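Local coordinates for YjbQ family protein (Sulfolobus solfataricus, PDB 1VPH), which is of unknown function but belongs to the UPF0047 (YjbQ) family, is found as a three-chain assembly and binds a potassium ion in the crystal, at residues F82-P85 with S86-W89; E132-G135 with P136-E139. One frame throughout, in Å; residues are numbered along the deposited sequence.

Interaction 1: F82-P85 with S86-W89; sequences FTEP and SRSW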
loop_
_atom_site.group_PDB
_atom_site.type_symbol
_atom_site.label_atom_id
_atom_site.label_comp_id
_atom_site.label_asym_id
_atom_site.label_seq_id
_atom_site.Cartn_x
_atom_site.Cartn_y
_atom_site.Cartn_z
ATOM N N PHE C 82 18.403 -2.275 3.329
ATOM C CA PHE C 82 17.503 -1.390 4.025
ATOM C C PHE C 82 17.108 -1.847 5.433
ATOM O O PHE C 82 16.999 -1.032 6.326
ATOM C CB PHE C 82 16.252 -1.297 3.187
ATOM C CG PHE C 82 15.150 -0.499 3.797
ATOM C CD1 PHE C 82 15.234 0.885 3.867
ATOM C CD2 PHE C 82 13.996 -1.130 4.212
ATOM C CE1 PHE C 82 14.189 1.619 4.384
ATOM C CE2 PHE C 82 12.970 -0.403 4.750
ATOM C CZ PHE C 82 13.070 0.981 4.824
ATOM N N THR C 83 16.917 -3.161 5.610
ATOM C CA THR C 83 16.410 -3.704 6.874
ATOM C C THR C 83 17.520 -4.097 7.855
ATOM O O THR C 83 17.246 -4.249 9.048
ATOM C CB THR C 83 15.531 -4.946 6.653
ATOM O OG1 THR C 83 16.316 -5.982 6.052
ATOM C CG2 THR C 83 14.308 -4.639 5.806
ATOM N N GLU C 84 18.736 -4.324 7.335
ATOM C CA GLU C 84 19.924 -4.618 8.154
ATOM C C GLU C 84 19.828 -5.881 9.024
ATOM O O GLU C 84 19.764 -5.796 10.268
ATOM C CB GLU C 84 20.254 -3.429 9.014
ATOM C CG GLU C 84 20.457 -2.204 8.207
ATOM C CD GLU C 84 21.037 -1.084 9.010
ATOM O OE1 GLU C 84 22.276 -1.119 9.258
ATOM O OE2 GLU C 84 20.264 -0.186 9.417
ATOM N N PRO C 85 19.803 -7.074 8.392
ATOM C CA PRO C 85 19.689 -8.258 9.210
ATOM C C PRO C 85 20.745 -8.392 10.299
ATOM O O PRO C 85 20.432 -8.973 11.317
ATOM C CB PRO C 85 19.753 -9.389 8.196
ATOM C CG PRO C 85 19.231 -8.746 6.963
ATOM C CD PRO C 85 19.781 -7.411 6.967
ATOM N N SER C 86 21.927 -7.814 10.130
ATOM C CA SER C 86 23.005 -7.975 11.101
ATOM C C SER C 86 22.986 -6.945 12.231
ATOM O O SER C 86 23.777 -7.040 13.172
ATOM C CB SER C 86 24.361 -7.797 10.420
ATOM O OG SER C 86 24.764 -6.421 10.500
ATOM N N ARG C 87 22.093 -5.960 12.149
ATOM C CA ARG C 87 22.030 -4.886 13.160
ATOM C C ARG C 87 21.378 -5.323 14.500
ATOM O O ARG C 87 20.447 -6.092 14.528
ATOM C CB ARG C 87 21.285 -3.677 12.583
ATOM C CG ARG C 87 21.075 -2.508 13.521
ATOM C CD ARG C 87 20.758 -1.269 12.738
ATOM N NE ARG C 87 20.502 -0.167 13.638
ATOM C CZ ARG C 87 20.122 1.053 13.235
ATOM N NH1 ARG C 87 19.998 1.296 11.971
ATOM N NH2 ARG C 87 19.894 2.013 14.113
ATOM N N SER C 88 21.861 -4.763 15.599
ATOM C CA SER C 88 21.364 -5.083 16.922
ATOM C C SER C 88 20.091 -4.313 17.185
ATOM O O SER C 88 20.023 -3.529 18.121
ATOM C CB SER C 88 22.374 -4.705 18.009
ATOM O OG SER C 88 23.538 -5.512 17.968
ATOM N N TRP C 89 19.080 -4.558 16.379
ATOM C CA TRP C 89 17.755 -4.033 16.648
ATOM C C TRP C 89 17.262 -4.509 18.012
ATOM O O TRP C 89 17.609 -5.619 18.467
ATOM C CB TRP C 89 16.769 -4.488 15.596
ATOM C CG TRP C 89 17.034 -3.945 14.221
ATOM C CD1 TRP C 89 17.414 -4.667 13.136
ATOM C CD2 TRP C 89 16.978 -2.581 13.801
ATOM N NE1 TRP C 89 17.539 -3.854 12.040
ATOM C CE2 TRP C 89 17.276 -2.563 12.412
ATOM C CE3 TRP C 89 16.687 -1.372 14.452
ATOM C CZ2 TRP C 89 17.305 -1.378 11.647
ATOM C CZ3 TRP C 89 16.700 -0.170 13.659
ATOM C CH2 TRP C 89 16.994 -0.213 12.281
#

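Interaction 2: E132-G135 with P136-E139; sequences ELDG and PRSE. With PO4 (phosphate ion), chain L.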
loop_
_atom_site.group_PDB
_atom_site.type_symbol
_atom_site.label_atom_id
_atom_site.label_comp_id
_atom_site.label_asym_id
_atom_site.label_seq_id
_atom_site.Cartn_x
_atom_site.Cartn_y
_atom_site.Cartn_z
ATOM N N GLU C 132 9.304 -13.136 1.076
ATOM C CA GLU C 132 9.704 -13.792 2.298
ATOM C C GLU C 132 10.933 -13.114 2.819
ATOM O O GLU C 132 11.890 -12.897 2.042
ATOM C CB GLU C 132 10.072 -15.267 2.043
ATOM C CG GLU C 132 10.751 -15.929 3.220
ATOM C CD GLU C 132 9.773 -16.073 4.383
ATOM O OE1 GLU C 132 9.056 -17.080 4.370
ATOM O OE2 GLU C 132 9.703 -15.178 5.263
ATOM N N LEU C 133 10.899 -12.726 4.087
ATOM C CA LEU C 133 12.057 -12.075 4.731
ATOM C C LEU C 133 12.593 -12.807 5.929
ATOM O O LEU C 133 13.644 -12.402 6.465
ATOM C CB LEU C 133 11.746 -10.612 5.155
ATOM C CG LEU C 133 11.341 -9.605 4.072
ATOM C CD1 LEU C 133 11.305 -8.173 4.596
ATOM C CD2 LEU C 133 12.272 -9.698 2.842
ATOM N N ASP C 134 11.911 -13.864 6.343
ATOM C CA ASP C 134 12.300 -14.669 7.502
ATOM C C ASP C 134 12.094 -16.171 7.226
ATOM O O ASP C 134 11.616 -16.912 8.079
ATOM C CB ASP C 134 11.510 -14.226 8.745
ATOM C CG ASP C 134 12.089 -14.776 10.060
ATOM O OD1 ASP C 134 13.321 -14.839 10.225
ATOM O OD2 ASP C 134 11.318 -15.108 10.966
ATOM N N GLY C 135 12.522 -16.638 6.052
ATOM C CA GLY C 135 12.403 -18.077 5.734
ATOM C C GLY C 135 13.567 -18.871 6.317
ATOM O O GLY C 135 14.471 -18.296 6.943
ATOM N N PRO C 136 13.543 -20.207 6.155
ATOM C CA PRO C 136 12.467 -20.953 5.527
ATOM C C PRO C 136 11.250 -21.024 6.427
ATOM O O PRO C 136 11.381 -21.073 7.634
ATOM C CB PRO C 136 13.075 -22.331 5.308
ATOM C CG PRO C 136 14.149 -22.433 6.335
ATOM C CD PRO C 136 14.623 -21.082 6.651
ATOM N N ARG C 137 10.075 -20.970 5.819
ATOM C CA ARG C 137 8.820 -21.149 6.542
ATOM C C ARG C 137 8.074 -22.207 5.777
ATOM O O ARG C 137 8.062 -22.139 4.545
ATOM C CB ARG C 137 7.989 -19.872 6.490
ATOM C CG ARG C 137 8.552 -18.680 7.271
ATOM C CD ARG C 137 8.866 -18.979 8.683
ATOM N NE ARG C 137 9.093 -17.748 9.423
ATOM C CZ ARG C 137 8.143 -17.067 10.061
ATOM N NH1 ARG C 137 6.889 -17.491 10.092
ATOM N NH2 ARG C 137 8.454 -15.948 10.681
ATOM N N SER C 138 7.449 -23.143 6.503
ATOM C CA SER C 138 6.712 -24.252 5.891
ATOM C C SER C 138 5.386 -23.815 5.293
ATOM O O SER C 138 4.956 -24.378 4.299
ATOM C CB SER C 138 6.489 -25.401 6.898
ATOM N N GLU C 139 4.734 -22.828 5.901
ATOM C CA GLU C 139 3.420 -22.396 5.436
ATOM C C GLU C 139 3.263 -20.881 5.535
ATOM O O GLU C 139 2.975 -20.312 6.597
ATOM C CB GLU C 139 2.277 -23.143 6.168
ATOM C CG GLU C 139 0.854 -22.722 5.740
ATOM C CD GLU C 139 -0.288 -23.444 6.471
ATOM O OE1 GLU C 139 -0.059 -24.317 7.346
ATOM O OE2 GLU C 139 -1.444 -23.120 6.129
HETATM P P PO4 L . 4.717 -14.134 11.001
HETATM O O1 PO4 L . 5.732 -14.913 11.734
HETATM O O2 PO4 L . 4.105 -13.045 11.881
HETATM O O3 PO4 L . 3.527 -14.997 10.643
HETATM O O4 PO4 L . 5.219 -13.684 9.652
#

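Interaction 1: F82-P85 with S86-W89
E84 and R87 are the ends of a type I beta turn, closed by the hydrogen bond from R87 N to E84 O (3.0 Å), with the donor above the carbonyl plane. E84 has positive phi and is the first residue to leave the helix 69-83. Its side chain and that of R87 cross at a slant. R87 NH1 meets E84 OE2 at 3.0 Å in a salt bridge. The oxygen lies almost exactly in the guanidinium plane and is approached from its syn side, though from somewhat out of the carboxylate plane. The carboxylate is turned 70° from that of the guanidinium. R87 is extended, with CG anti to the backbone N (chi1 177°), which carries the guanidinium past the carboxylate. The other terminal nitrogen, NH2, makes a salt bridge to E81 of a second subunit, the stronger of the two pairings of this guanidinium. The chain then brings W89 back to the helix end. W89 NE1 donates to T83 O at 3.0 Å, with an N-H...O angle of 147° and the oxygen tilted from the ring plane. R87 CD sits 3.6 Å above one face of the W89 indole, offset toward its rim. W89 also packs on A98 and L102 of helix 98-107. The arrangement is a helix exit through a beta turn, with an indole N-H taking up a carbonyl of the last helical turn, at a subunit interface.

Interaction 2: E132-G135 with P136-E139
D134 and R137 are joined by charge and by hydrogen bonds across a bend. R137 holds D134 from the side, NH2 on the carboxylate and NE on the backbone carbonyl. R137 NH2 reaches D134 OD2 at 3.0 Å in a salt bridge that is nearly straight (170°). The oxygen is met on its anti side and lies close to the guanidinium plane. R137 NE binds the backbone D134 O, also at 3.0 Å, but in a more bent bond. The carboxylate and guanidinium planes stand 80° apart. A bend at chi2 (-53°) brings the R137 chain alongside D134 O. D134 OD2 is held a second time by N97 ND2, and N97 is a ligand of the potassium ion.

The bend joins strand 127-132 of the three-stranded sheet to strand 137-148 of the five-stranded sheet. Its backbone turns through a cis peptide bond between G135 and P136.

A phosphate, probably from the crystallisation liquor, takes the outer edge of the guanidinium. PO4 O1 accepts from R137 NH2 at 3.1 Å and from R137 NH1 at 3.3 Å. H57, S58, T59 and R140 also bind this anion. NH2 is thus shared between D134 and the phosphate.

Within 132-135, E132 OE2 accepts from D134 N at 2.8 Å, on its anti side and out of the carboxylate plane. The E132 side chain crosses that of R137 at about a right angle, and E132 OE1 rests 3.4 Å from R137 CG. OE1 is hydrogen-bonded to T24 OG1, and OE2 also forms a salt bridge with R140.

How the interactions relate
Interaction 1 comes first along the chain and interaction 2 follows, in series. Their centres are 18 Å apart and their nearest atoms about 5 Å apart, without touching. Interaction 1 lies where helix 69-83 ends. Interaction 2 lies where the chain passes from the three-stranded to the five-stranded sheet. Helix 98-107 is common ground: H99 packs on T83 and P85, and H99 NE2 also hydrogen-bonds to L133 O. The potassium ligands H91, D95, N97 and H101 lie on the loop after interaction 1 and on helix 98-107. Interaction 1 therefore leads into the metal-binding segment, while interaction 2 meets it through N97. Interaction 1 also reaches other subunits, whereas 132-139 touches no other chain of the assembly.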